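Local coordinates for lipase-specific foldase (Burkholderia glumae, PDB 2ES4), which acts as a chaperone that helps the extracellular lipase to fold during its passage through the periplasm, at residues Arg70-Ala75 with Ala80-Val85; Arg110-Gln115 with Glu124-Trp129; Leu168-Arg171 with Trp176-Pro179; Ala255-Ala258 with Glu264-Ala267; Gln284-Glu289 with Ala305-Leu310. All coordinates share one frame; numbering follows the deposited sequence.

Interaction 1: residues Arg70-Ala75 with Ala80-Val85; sequences RLPLAA and ARTRAV
The irregular loop leading into helix 84-90 doubles back on itself here, and Pro-72 is the residue around which Ala-80, Thr-82, Ala-84 and Val-85 gather. One direct backbone bond joins the two arms: Ala-80 N donates a hydrogen bond to Pro-72 O, 2.8 Å away. Beyond that bond the pyrrolidine ring does most of the touching. Its CB meets the Ala-80 methyl, and its CD lies 3.8 Å from Ala-84 CB. CG faces Val-85 CG2 at 3.5 Å, with the two side chains crossing near a right angle. Thr-82 OG1 sits between its own backbone N and carbonyl carbon (chi1 61°), which brings it to 3.4 Å from Pro-72 CG. A water donates to both Arg-70 O and Ala-84 O, bridging the two arms where Ala-84 lies in helix 84-90. Leu-71 and Leu-73 lie against Leu-116 of helix 101-116, while Val-85 packs on Trp-176, just ahead of helix 177-198.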
loop_
_atom_site.group_PDB
_atom_site.type_symbol
_atom_site.label_atom_id
_atom_site.label_comp_id
_atom_site.label_asym_id
_atom_site.label_seq_id
_atom_site.Cartn_x
_atom_site.Cartn_y
_atom_site.Cartn_z
ATOM N N ARG B 70 20.225 -9.521 9.010
ATOM C CA ARG B 70 21.416 -10.333 9.235
ATOM C C ARG B 70 21.888 -11.137 8.041
ATOM O O ARG B 70 21.079 -11.724 7.320
ATOM C CB ARG B 70 21.199 -11.280 10.419
ATOM C CG ARG B 70 20.634 -10.624 11.673
ATOM C CD ARG B 70 21.487 -9.465 12.140
ATOM N NE ARG B 70 22.823 -9.885 12.553
ATOM C CZ ARG B 70 23.814 -9.044 12.832
ATOM N NH1 ARG B 70 23.619 -7.734 12.741
ATOM N NH2 ARG B 70 25.001 -9.509 13.201
ATOM N N LEU B 71 23.204 -11.133 7.825
ATOM C CA LEU B 71 23.823 -11.906 6.753
ATOM C C LEU B 71 23.891 -13.344 7.270
ATOM O O LEU B 71 24.441 -13.587 8.348
ATOM C CB LEU B 71 25.231 -11.394 6.440
ATOM C CG LEU B 71 25.332 -10.185 5.516
ATOM C CD1 LEU B 71 26.722 -9.604 5.544
ATOM C CD2 LEU B 71 24.963 -10.595 4.102
ATOM N N PRO B 72 23.300 -14.303 6.529
ATOM C CA PRO B 72 23.281 -15.720 6.909
ATOM C C PRO B 72 24.633 -16.429 6.840
ATOM O O PRO B 72 25.352 -16.331 5.844
ATOM C CB PRO B 72 22.273 -16.307 5.929
ATOM C CG PRO B 72 22.520 -15.522 4.709
ATOM C CD PRO B 72 22.620 -14.114 5.233
ATOM N N LEU B 73 24.975 -17.122 7.923
ATOM C CA LEU B 73 26.232 -17.854 8.018
ATOM C C LEU B 73 26.004 -19.353 8.099
ATOM O O LEU B 73 25.183 -19.819 8.890
ATOM C CB LEU B 73 27.028 -17.384 9.239
ATOM C CG LEU B 73 27.502 -15.928 9.236
ATOM C CD1 LEU B 73 28.170 -15.602 10.553
ATOM C CD2 LEU B 73 28.448 -15.695 8.069
ATOM N N ALA B 74 26.734 -20.102 7.278
ATOM C CA ALA B 74 26.632 -21.558 7.254
ATOM C C ALA B 74 27.642 -22.164 8.223
ATOM O O ALA B 74 28.374 -21.437 8.906
ATOM C CB ALA B 74 26.868 -22.081 5.843
ATOM N N ALA B 75 27.678 -23.496 8.276
ATOM C CA ALA B 75 28.596 -24.225 9.151
ATOM C C ALA B 75 30.048 -23.999 8.754
ATOM O O ALA B 75 30.899 -23.746 9.613
ATOM C CB ALA B 75 28.282 -25.704 9.129
ATOM N N ALA B 80 25.746 -18.461 4.049
ATOM C CA ALA B 80 24.725 -19.443 3.701
ATOM C C ALA B 80 24.086 -18.961 2.411
ATOM O O ALA B 80 23.641 -17.815 2.329
ATOM C CB ALA B 80 23.683 -19.547 4.797
ATOM N N ARG B 81 24.105 -19.814 1.389
ATOM C CA ARG B 81 23.534 -19.462 0.096
ATOM C C ARG B 81 22.016 -19.412 0.086
ATOM O O ARG B 81 21.351 -20.281 -0.478
ATOM C CB ARG B 81 24.076 -20.370 -1.009
ATOM C CG ARG B 81 25.554 -20.183 -1.264
ATOM C CD ARG B 81 26.015 -20.917 -2.491
ATOM N NE ARG B 81 27.368 -20.518 -2.875
ATOM C CZ ARG B 81 28.003 -20.964 -3.954
ATOM N NH1 ARG B 81 27.413 -21.832 -4.768
ATOM N NH2 ARG B 81 29.222 -20.523 -4.239
ATOM N N THR B 82 21.474 -18.394 0.753
ATOM C CA THR B 82 20.032 -18.197 0.850
ATOM C C THR B 82 19.693 -16.804 0.348
ATOM O O THR B 82 20.582 -15.964 0.180
ATOM C CB THR B 82 19.529 -18.352 2.304
ATOM O OG1 THR B 82 20.145 -17.362 3.136
ATOM C CG2 THR B 82 19.856 -19.738 2.848
ATOM N N ARG B 83 18.405 -16.558 0.124
ATOM C CA ARG B 83 17.929 -15.263 -0.353
ATOM C C ARG B 83 18.189 -14.144 0.647
ATOM O O ARG B 83 18.179 -12.966 0.285
ATOM C CB ARG B 83 16.446 -15.357 -0.681
ATOM C CG ARG B 83 15.853 -14.128 -1.363
ATOM C CD ARG B 83 14.441 -14.405 -1.843
ATOM N NE ARG B 83 13.594 -14.997 -0.804
ATOM C CZ ARG B 83 13.214 -14.380 0.313
ATOM N NH1 ARG B 83 13.599 -13.135 0.554
ATOM N NH2 ARG B 83 12.475 -15.021 1.204
ATOM N N ALA B 84 18.471 -14.524 1.892
ATOM C CA ALA B 84 18.763 -13.569 2.957
ATOM C C ALA B 84 19.978 -12.715 2.604
ATOM O O ALA B 84 20.058 -11.554 3.004
ATOM C CB ALA B 84 18.986 -14.287 4.264
ATOM N N VAL B 85 20.892 -13.276 1.811
ATOM C CA VAL B 85 22.083 -12.549 1.374
ATOM C C VAL B 85 21.658 -11.387 0.482
ATOM O O VAL B 85 22.145 -10.270 0.647
ATOM C CB VAL B 85 23.061 -13.455 0.600
ATOM C CG1 VAL B 85 24.250 -12.654 0.077
ATOM C CG2 VAL B 85 23.562 -14.557 1.490
HETATM O O HOH W 1 19.514 -10.708 5.445
#

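Interaction 2: residues Arg110-Gln115 with Glu124-Trp129; sequences REIAAQ and EALGVW
Ile-112 on helix 101-116 faces Ala-125 on helix 120-137, the two segments running in broadly opposite directions with the CA atoms of this pair 7.0 Å apart. Within 110-115, Ile-112 makes the contact alone, and it uses both branches. CG2 is anti to the backbone N (chi1 -67° for the other branch), and from there it reaches the Ala-125 methyl, CG2 to CB 3.7 Å. The longer branch is extended at chi2, so its end methyl travels on past the alanine: Ile-112 CD1 is 4.0 Å from Ala-125 CB and meets Leu-126 CD2 at 3.7 Å. Ala-125 therefore offers one methyl to two isoleucine carbons, while Leu-126, whose CB starts off along the flank of its helix, turns a delta methyl inward. The contact is wholly apolar and small, but it is buried, because other side chains close round it. Phe-88 of helix 84-90 and Gln-122 also touch Ile-112; Leu-116 and Leu-79 touch Ala-125. One turn farther on, Trp-129 continues this face of helix 120-137, its NE1 hydrogen-bonded to Asp-105 OD1 and its ring nearly parallel to that of Phe-89. Two successive helices folded back on each other across a short link and sealed by aliphatic side chains make a helical hairpin, here helices 101-116 and 120-137, with helix 84-90 covering it through Phe-88.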
loop_
_atom_site.group_PDB
_atom_site.type_symbol
_atom_site.label_atom_id
_atom_site.label_comp_id
_atom_site.label_asym_id
_atom_site.label_seq_id
_atom_site.Cartn_x
_atom_site.Cartn_y
_atom_site.Cartn_z
ATOM N N ARG B 110 30.814 -0.777 4.811
ATOM C CA ARG B 110 30.727 -0.512 6.243
ATOM C C ARG B 110 29.720 -1.436 6.922
ATOM O O ARG B 110 29.989 -1.954 8.004
ATOM C CB ARG B 110 30.355 0.952 6.501
ATOM C CG ARG B 110 30.391 1.371 7.970
ATOM C CD ARG B 110 30.185 2.870 8.114
ATOM N NE ARG B 110 30.408 3.335 9.484
ATOM C CZ ARG B 110 29.536 3.202 10.482
ATOM N NH1 ARG B 110 29.839 3.659 11.689
ATOM N NH2 ARG B 110 28.357 2.623 10.272
ATOM N N GLU B 111 28.583 -1.659 6.265
ATOM C CA GLU B 111 27.531 -2.523 6.806
ATOM C C GLU B 111 27.996 -3.970 6.893
ATOM O O GLU B 111 27.737 -4.647 7.887
ATOM C CB GLU B 111 26.271 -2.432 5.953
ATOM C CG GLU B 111 25.644 -1.057 5.893
ATOM C CD GLU B 111 24.572 -0.824 6.939
ATOM O OE1 GLU B 111 24.898 -0.795 8.141
ATOM O OE2 GLU B 111 23.395 -0.660 6.558
ATOM N N ILE B 112 28.713 -4.423 5.864
ATOM C CA ILE B 112 29.257 -5.781 5.836
ATOM C C ILE B 112 30.266 -5.937 6.972
ATOM O O ILE B 112 30.219 -6.915 7.722
ATOM C CB ILE B 112 29.975 -6.086 4.505
ATOM C CG1 ILE B 112 28.970 -6.126 3.357
ATOM C CG2 ILE B 112 30.726 -7.416 4.598
ATOM C CD1 ILE B 112 29.577 -6.326 1.988
ATOM N N ALA B 113 31.151 -4.948 7.100
ATOM C CA ALA B 113 32.181 -4.940 8.132
ATOM C C ALA B 113 31.589 -4.960 9.532
ATOM O O ALA B 113 32.079 -5.659 10.395
ATOM C CB ALA B 113 33.076 -3.739 7.973
ATOM N N ALA B 114 30.494 -4.235 9.736
ATOM C CA ALA B 114 29.839 -4.188 11.041
ATOM C C ALA B 114 29.425 -5.579 11.532
ATOM O O ALA B 114 29.574 -5.899 12.710
ATOM C CB ALA B 114 28.638 -3.276 10.978
ATOM N N GLN B 115 28.971 -6.416 10.602
ATOM C CA GLN B 115 28.537 -7.769 10.924
ATOM C C GLN B 115 29.633 -8.824 10.831
ATOM O O GLN B 115 29.711 -9.720 11.673
ATOM C CB GLN B 115 27.376 -8.186 10.014
ATOM C CG GLN B 115 26.073 -7.441 10.246
ATOM C CD GLN B 115 24.927 -7.986 9.408
ATOM O OE1 GLN B 115 24.797 -9.199 9.223
ATOM N NE2 GLN B 115 24.091 -7.091 8.899
ATOM N N GLU B 124 33.879 -12.859 1.389
ATOM C CA GLU B 124 32.880 -13.574 0.599
ATOM C C GLU B 124 31.716 -12.636 0.277
ATOM O O GLU B 124 31.279 -12.562 -0.872
ATOM C CB GLU B 124 32.373 -14.788 1.365
ATOM C CG GLU B 124 31.765 -15.871 0.501
ATOM C CD GLU B 124 31.251 -17.029 1.316
ATOM O OE1 GLU B 124 31.995 -17.497 2.194
ATOM O OE2 GLU B 124 30.104 -17.467 1.088
ATOM N N ALA B 125 31.273 -11.877 1.285
ATOM C CA ALA B 125 30.181 -10.914 1.131
ATOM C C ALA B 125 30.531 -9.825 0.143
ATOM O O ALA B 125 29.724 -9.492 -0.725
ATOM C CB ALA B 125 29.804 -10.321 2.465
ATOM N N LEU B 126 31.760 -9.315 0.241
ATOM C CA LEU B 126 32.239 -8.282 -0.675
ATOM C C LEU B 126 32.299 -8.820 -2.099
ATOM O O LEU B 126 32.091 -8.076 -3.059
ATOM C CB LEU B 126 33.617 -7.778 -0.254
ATOM C CG LEU B 126 33.665 -6.842 0.954
ATOM C CD1 LEU B 126 35.106 -6.598 1.363
ATOM C CD2 LEU B 126 32.973 -5.534 0.624
ATOM N N GLY B 127 32.529 -10.129 -2.211
ATOM C CA GLY B 127 32.587 -10.787 -3.505
ATOM C C GLY B 127 31.225 -10.795 -4.172
ATOM O O GLY B 127 31.102 -10.400 -5.332
ATOM N N VAL B 128 30.194 -11.186 -3.421
ATOM C CA VAL B 128 28.825 -11.219 -3.942
ATOM C C VAL B 128 28.413 -9.807 -4.333
ATOM O O VAL B 128 27.789 -9.610 -5.375
ATOM C CB VAL B 128 27.826 -11.766 -2.910
ATOM C CG1 VAL B 128 26.430 -11.837 -3.511
ATOM C CG2 VAL B 128 28.261 -13.136 -2.444
ATOM N N TRP B 129 28.828 -8.834 -3.520
ATOM C CA TRP B 129 28.543 -7.437 -3.782
ATOM C C TRP B 129 29.012 -7.033 -5.171
ATOM O O TRP B 129 28.288 -6.349 -5.898
ATOM C CB TRP B 129 29.192 -6.531 -2.727
ATOM C CG TRP B 129 29.019 -5.045 -2.963
ATOM C CD1 TRP B 129 29.987 -4.089 -2.856
ATOM C CD2 TRP B 129 27.814 -4.360 -3.350
ATOM N NE1 TRP B 129 29.467 -2.852 -3.148
ATOM C CE2 TRP B 129 28.140 -2.985 -3.455
ATOM C CE3 TRP B 129 26.488 -4.769 -3.623
ATOM C CZ2 TRP B 129 27.185 -2.011 -3.821
ATOM C CZ3 TRP B 129 25.540 -3.813 -3.985
ATOM C CH2 TRP B 129 25.895 -2.443 -4.081
#

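Interaction 3: residues Leu168-Arg171 with Trp176-Pro179; sequences LADR and WAEP
Ala-177 pushes its methyl into the end of helix 155-172, where Ala-169 and Asp-170 receive it. The tight part is the alanine pair. Their CA atoms are 5.0 Å apart, Ala-177 CB lies 3.2 Å from Ala-169 O, and the two CB atoms meet at 3.8 Å. With nothing larger than a methyl on either side, the backbones themselves come close. Tyr-135 of helix 120-137 covers Ala-169; the indole of Trp-176 turns away and packs on Val-128 and Arg-131 of that helix. The looser side belongs to Asp-170. Its CB leaves the contact, but with CG beside the backbone N (chi1 -62°) the carboxylate swings round until OD2 is 3.4 Å from Ala-177 CB, a polar atom brushing a methyl at the solvent edge. Glu-178, exposed on helix 177-198, turns instead to a salt bridge with Arg-186. The close alanine pair and the four-residue link make this a tight helix-loop-helix corner between helices 155-172 and 177-198.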
loop_
_atom_site.group_PDB
_atom_site.type_symbol
_atom_site.label_atom_id
_atom_site.label_comp_id
_atom_site.label_asym_id
_atom_site.label_seq_id
_atom_site.Cartn_x
_atom_site.Cartn_y
_atom_site.Cartn_z
ATOM N N LEU B 168 20.999 -13.233 -17.271
ATOM C CA LEU B 168 21.975 -12.318 -16.674
ATOM C C LEU B 168 22.375 -12.783 -15.287
ATOM O O LEU B 168 23.561 -12.868 -14.983
ATOM C CB LEU B 168 21.409 -10.904 -16.577
ATOM C CG LEU B 168 21.021 -10.203 -17.877
ATOM C CD1 LEU B 168 20.402 -8.864 -17.554
ATOM C CD2 LEU B 168 22.240 -10.026 -18.769
ATOM N N ALA B 169 21.377 -13.154 -14.484
ATOM C CA ALA B 169 21.594 -13.642 -13.125
ATOM C C ALA B 169 22.572 -14.809 -13.103
ATOM O O ALA B 169 23.407 -14.902 -12.216
ATOM C CB ALA B 169 20.278 -14.049 -12.500
ATOM N N ASP B 170 22.494 -15.669 -14.115
ATOM C CA ASP B 170 23.379 -16.827 -14.220
ATOM C C ASP B 170 24.799 -16.437 -14.604
ATOM O O ASP B 170 25.760 -17.019 -14.111
ATOM C CB ASP B 170 22.829 -17.832 -15.232
ATOM C CG ASP B 170 21.477 -18.396 -14.828
ATOM O OD1 ASP B 170 20.923 -19.204 -15.600
ATOM O OD2 ASP B 170 20.955 -18.027 -13.751
ATOM N N ARG B 171 24.921 -15.432 -15.466
ATOM C CA ARG B 171 26.225 -14.957 -15.926
ATOM C C ARG B 171 26.933 -14.070 -14.904
ATOM O O ARG B 171 28.149 -14.168 -14.724
ATOM C CB ARG B 171 26.073 -14.220 -17.245
ATOM N N TRP B 176 25.032 -17.739 -7.184
ATOM C CA TRP B 176 24.094 -16.975 -6.380
ATOM C C TRP B 176 22.807 -16.587 -7.093
ATOM O O TRP B 176 21.905 -16.025 -6.471
ATOM C CB TRP B 176 24.736 -15.730 -5.780
ATOM C CG TRP B 176 25.815 -16.024 -4.801
ATOM C CD1 TRP B 176 27.142 -16.174 -5.074
ATOM C CD2 TRP B 176 25.669 -16.208 -3.390
ATOM N NE1 TRP B 176 27.840 -16.444 -3.925
ATOM C CE2 TRP B 176 26.969 -16.473 -2.872
ATOM C CE3 TRP B 176 24.575 -16.174 -2.506
ATOM C CZ2 TRP B 176 27.203 -16.701 -1.498
ATOM C CZ3 TRP B 176 24.806 -16.398 -1.147
ATOM C CH2 TRP B 176 26.116 -16.659 -0.653
ATOM N N ALA B 177 22.684 -16.954 -8.366
ATOM C CA ALA B 177 21.486 -16.644 -9.149
ATOM C C ALA B 177 20.250 -17.326 -8.587
ATOM O O ALA B 177 19.170 -16.730 -8.540
ATOM C CB ALA B 177 21.682 -17.053 -10.571
ATOM N N GLU B 178 20.434 -18.561 -8.121
ATOM C CA GLU B 178 19.356 -19.341 -7.539
ATOM C C GLU B 178 18.819 -18.770 -6.221
ATOM O O GLU B 178 17.618 -18.537 -6.098
ATOM C CB GLU B 178 19.770 -20.823 -7.370
ATOM C CG GLU B 178 18.803 -21.675 -6.538
ATOM C CD GLU B 178 17.440 -21.820 -7.193
ATOM O OE1 GLU B 178 16.530 -22.339 -6.527
ATOM O OE2 GLU B 178 17.271 -21.417 -8.369
ATOM N N PRO B 179 19.692 -18.561 -5.215
ATOM C CA PRO B 179 19.199 -18.018 -3.951
ATOM C C PRO B 179 18.680 -16.589 -4.074
ATOM O O PRO B 179 17.765 -16.207 -3.365
ATOM C CB PRO B 179 20.430 -18.112 -3.061
ATOM C CG PRO B 179 21.528 -17.939 -3.966
ATOM C CD PRO B 179 21.139 -18.812 -5.097
#

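Interaction 4: residues Ala255-Ala258 with Glu264-Ala267; sequences AQIA and EAAA
Aliphatic contact comes first: Ile-257 and Ala-258, at the end of helix 250-258, meet Ala-265 and Ala-266 near the start of helix 263-294. The methyls of Ala-258 and Ala-266 touch, CB to CB 3.7 Å, and the CA atoms of this pair are 4.9 Å apart. Ile-257 CG2, anti to the backbone N, passes over to Ala-266, lying 4.0 Å from its CB, and reaches Ala-265 CB more loosely at 4.2 Å. Side chain against backbone is the second kind, and closer. Ile-257 CG2 rests 3.6 Å from Ala-266 CA, and in return the Ala-266 methyl sits 3.5 Å from Ala-258 N. Polar bonds lie off to one side, where Thr-260 OG1 is hydrogen-bonded to the carbonyl oxygens of Gln-256 and Ile-257 at the helix end. Ile-257 also packs on Ile-240 and Leu-243 of helix 221-245, and Ala-265 touches the backbone of the chain of another protein in the assembly. Between the two segments the joint is purely van der Waals, held by close fit and burial, and the small alanines let the helices come this near.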
loop_
_atom_site.group_PDB
_atom_site.type_symbol
_atom_site.label_atom_id
_atom_site.label_comp_id
_atom_site.label_asym_id
_atom_site.label_seq_id
_atom_site.Cartn_x
_atom_site.Cartn_y
_atom_site.Cartn_z
ATOM N N ALA B 255 -21.682 -17.826 20.612
ATOM C CA ALA B 255 -21.914 -19.265 20.460
ATOM C C ALA B 255 -21.234 -19.878 19.245
ATOM O O ALA B 255 -20.506 -20.869 19.371
ATOM C CB ALA B 255 -23.398 -19.559 20.427
ATOM N N GLN B 256 -21.431 -19.259 18.085
ATOM C CA GLN B 256 -20.839 -19.751 16.852
ATOM C C GLN B 256 -19.316 -19.648 16.811
ATOM O O GLN B 256 -18.634 -20.583 16.381
ATOM C CB GLN B 256 -21.455 -19.053 15.639
ATOM C CG GLN B 256 -20.993 -19.620 14.295
ATOM C CD GLN B 256 -21.178 -21.125 14.201
ATOM O OE1 GLN B 256 -22.268 -21.645 14.456
ATOM N NE2 GLN B 256 -20.097 -21.835 13.887
ATOM N N ILE B 257 -18.788 -18.514 17.256
ATOM C CA ILE B 257 -17.347 -18.317 17.268
ATOM C C ILE B 257 -16.658 -19.206 18.303
ATOM O O ILE B 257 -15.552 -19.691 18.064
ATOM C CB ILE B 257 -16.984 -16.839 17.506
ATOM C CG1 ILE B 257 -17.488 -15.973 16.353
ATOM C CG2 ILE B 257 -15.473 -16.652 17.629
ATOM C CD1 ILE B 257 -16.887 -16.313 15.000
ATOM N N ALA B 258 -17.328 -19.439 19.429
ATOM C CA ALA B 258 -16.772 -20.278 20.493
ATOM C C ALA B 258 -16.466 -21.689 20.046
ATOM O O ALA B 258 -15.469 -22.273 20.478
ATOM C CB ALA B 258 -17.684 -20.300 21.691
ATOM N N GLU B 264 -12.097 -17.323 23.830
ATOM C CA GLU B 264 -11.457 -16.011 23.964
ATOM C C GLU B 264 -11.847 -15.098 22.811
ATOM O O GLU B 264 -12.260 -13.957 23.032
ATOM C CB GLU B 264 -9.942 -16.142 24.035
ATOM C CG GLU B 264 -9.452 -16.756 25.331
ATOM C CD GLU B 264 -7.997 -17.159 25.259
ATOM O OE1 GLU B 264 -7.680 -18.125 24.533
ATOM O OE2 GLU B 264 -7.169 -16.508 25.927
ATOM N N ALA B 265 -11.759 -15.626 21.590
ATOM C CA ALA B 265 -12.134 -14.876 20.395
ATOM C C ALA B 265 -13.641 -14.647 20.383
ATOM O O ALA B 265 -14.109 -13.591 19.954
ATOM C CB ALA B 265 -11.688 -15.606 19.150
ATOM N N ALA B 266 -14.390 -15.613 20.921
ATOM C CA ALA B 266 -15.846 -15.507 21.004
ATOM C C ALA B 266 -16.287 -14.370 21.891
ATOM O O ALA B 266 -17.215 -13.642 21.544
ATOM C CB ALA B 266 -16.450 -16.788 21.483
ATOM N N ALA B 267 -15.593 -14.202 23.014
ATOM C CA ALA B 267 -15.908 -13.135 23.956
ATOM C C ALA B 267 -15.600 -11.775 23.335
ATOM O O ALA B 267 -16.394 -10.839 23.466
ATOM C CB ALA B 267 -15.134 -13.315 25.245
#

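Interaction 5: residues Gln284-Glu289 with Ala305-Leu310; sequences QAYAAE and ARIAQL
Tyr-286 and Glu-289, one turn apart on helix 263-294, hold Leu-310 of helix 300-314 between them. In Tyr-286, CG is anti to the backbone N (chi1 152°), and this carries the ring from the flank of its helix over toward the other one. The ring's CE1 meets Leu-310 CD2 at 3.7 Å, and CD1 lies 3.9 Å from the same methyl. The phenol end goes farther and passes Ile-307, OH to CG2 3.5 Å, the two side chains crossing near a right angle. That hydroxyl is hydrogen-bonded to Asp-328 OD2, and Phe-315 meets the ring edge-to-face, so both its hydroxyl and its ring have partners beyond this contact. Next in line comes Glu-289, whose CB touches Leu-310 CD2 at 3.7 Å. Its chain then bends at chi2 (-65°), and the carboxylate makes a salt bridge through OE1 with Arg-292 NE. Ile-293, a turn later, also packs on Leu-310 and Ile-307. The axes of 284-289 and 305-310 approach to 11.1 Å, with 151° between their directions, a wide, roughly antiparallel spacing spanned by Tyr-286 and Leu-310, in a helical hairpin formed by helices 263-294 and 300-314.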
loop_
_atom_site.group_PDB
_atom_site.type_symbol
_atom_site.label_atom_id
_atom_site.label_comp_id
_atom_site.label_asym_id
_atom_site.label_seq_id
_atom_site.Cartn_x
_atom_site.Cartn_y
_atom_site.Cartn_z
ATOM N N GLN B 284 -28.595 6.722 16.551
ATOM C CA GLN B 284 -29.999 6.898 16.182
ATOM C C GLN B 284 -30.722 7.890 17.094
ATOM O O GLN B 284 -31.570 8.655 16.625
ATOM C CB GLN B 284 -30.735 5.563 16.164
ATOM C CG GLN B 284 -30.305 4.635 15.037
ATOM N N ALA B 285 -30.362 7.901 18.380
ATOM C CA ALA B 285 -30.965 8.830 19.347
ATOM C C ALA B 285 -30.483 10.238 19.028
ATOM O O ALA B 285 -31.267 11.189 19.020
ATOM C CB ALA B 285 -30.590 8.453 20.765
ATOM N N TYR B 286 -29.197 10.347 18.706
ATOM C CA TYR B 286 -28.605 11.618 18.332
ATOM C C TYR B 286 -29.279 12.125 17.051
ATOM O O TYR B 286 -29.578 13.312 16.943
ATOM C CB TYR B 286 -27.100 11.452 18.112
ATOM C CG TYR B 286 -26.499 12.437 17.133
ATOM C CD1 TYR B 286 -26.300 13.783 17.492
ATOM C CD2 TYR B 286 -26.210 12.045 15.811
ATOM C CE1 TYR B 286 -25.843 14.715 16.551
ATOM C CE2 TYR B 286 -25.756 12.964 14.866
ATOM C CZ TYR B 286 -25.579 14.294 15.241
ATOM O OH TYR B 286 -25.137 15.199 14.317
ATOM N N ALA B 287 -29.454 11.227 16.079
ATOM C CA ALA B 287 -30.070 11.568 14.793
ATOM C C ALA B 287 -31.426 12.252 14.933
ATOM O O ALA B 287 -31.738 13.158 14.161
ATOM C CB ALA B 287 -30.187 10.343 13.913
ATOM N N ALA B 288 -32.207 11.840 15.932
ATOM C CA ALA B 288 -33.518 12.445 16.189
ATOM C C ALA B 288 -33.351 13.885 16.669
ATOM O O ALA B 288 -34.099 14.774 16.254
ATOM C CB ALA B 288 -34.290 11.641 17.208
ATOM N N GLU B 289 -32.338 14.109 17.508
ATOM C CA GLU B 289 -32.032 15.439 18.032
ATOM C C GLU B 289 -31.446 16.322 16.944
ATOM O O GLU B 289 -31.727 17.523 16.886
ATOM C CB GLU B 289 -31.055 15.344 19.207
ATOM C CG GLU B 289 -31.685 14.957 20.528
ATOM C CD GLU B 289 -32.658 16.004 21.032
ATOM O OE1 GLU B 289 -33.856 15.899 20.698
ATOM O OE2 GLU B 289 -32.226 16.938 21.742
ATOM N N ALA B 305 -23.448 24.677 12.485
ATOM C CA ALA B 305 -22.736 25.008 13.717
ATOM C C ALA B 305 -23.455 24.468 14.955
ATOM O O ALA B 305 -22.809 23.973 15.881
ATOM C CB ALA B 305 -22.542 26.508 13.834
ATOM N N ARG B 306 -24.788 24.548 14.957
ATOM C CA ARG B 306 -25.590 24.050 16.077
ATOM C C ARG B 306 -25.546 22.526 16.140
ATOM O O ARG B 306 -25.486 21.947 17.226
ATOM C CB ARG B 306 -27.040 24.516 15.964
ATOM C CG ARG B 306 -27.236 26.013 16.135
ATOM N N ILE B 307 -25.547 21.890 14.967
ATOM C CA ILE B 307 -25.477 20.432 14.869
ATOM C C ILE B 307 -24.089 19.961 15.305
ATOM O O ILE B 307 -23.966 18.950 16.006
ATOM C CB ILE B 307 -25.812 19.945 13.434
ATOM C CG1 ILE B 307 -27.316 20.090 13.189
ATOM C CG2 ILE B 307 -25.386 18.482 13.224
ATOM C CD1 ILE B 307 -27.775 19.724 11.790
ATOM N N ALA B 308 -23.057 20.714 14.916
ATOM C CA ALA B 308 -21.683 20.390 15.296
ATOM C C ALA B 308 -21.543 20.420 16.813
ATOM O O ALA B 308 -20.902 19.545 17.404
ATOM C CB ALA B 308 -20.705 21.354 14.656
ATOM N N GLN B 309 -22.210 21.389 17.435
ATOM C CA GLN B 309 -22.197 21.539 18.884
ATOM C C GLN B 309 -22.897 20.359 19.547
ATOM O O GLN B 309 -22.380 19.799 20.513
ATOM C CB GLN B 309 -22.870 22.848 19.288
ATOM C CG GLN B 309 -22.965 23.070 20.787
ATOM C CD GLN B 309 -23.529 24.422 21.138
ATOM O OE1 GLN B 309 -24.650 24.764 20.754
ATOM N NE2 GLN B 309 -22.752 25.207 21.872
ATOM N N LEU B 310 -24.058 19.978 19.012
ATOM C CA LEU B 310 -24.813 18.846 19.540
ATOM C C LEU B 310 -23.973 17.576 19.443
ATOM O O LEU B 310 -23.954 16.780 20.378
ATOM C CB LEU B 310 -26.122 18.649 18.768
ATOM C CG LEU B 310 -26.921 17.384 19.106
ATOM C CD1 LEU B 310 -27.456 17.444 20.529
ATOM C CD2 LEU B 310 -28.029 17.197 18.121
#

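How the interactions relate
Interactions 1, 2 and 3 form one cluster. Interaction 1 lies about 12 Å centre to centre from interaction 2, which it meets through a probable hydrogen bond, Leu-71 N to Gln-115 OE1 at 2.9 Å. Trp-176 of interaction 3 is the shared piece: it packs on Val-128 of interaction 2 and makes a cation-pi contact with Arg-81 of interaction 1. Interactions 4 and 5 both use helix 263-294, yet their centres stand about 35 Å apart. From interaction 2 to interaction 5 is about 64 Å between centres, on opposite sides of the chain's centre. The chain is thus an extended, open array of helical units; in interaction 4, Ala-265 also touches the chain of another protein.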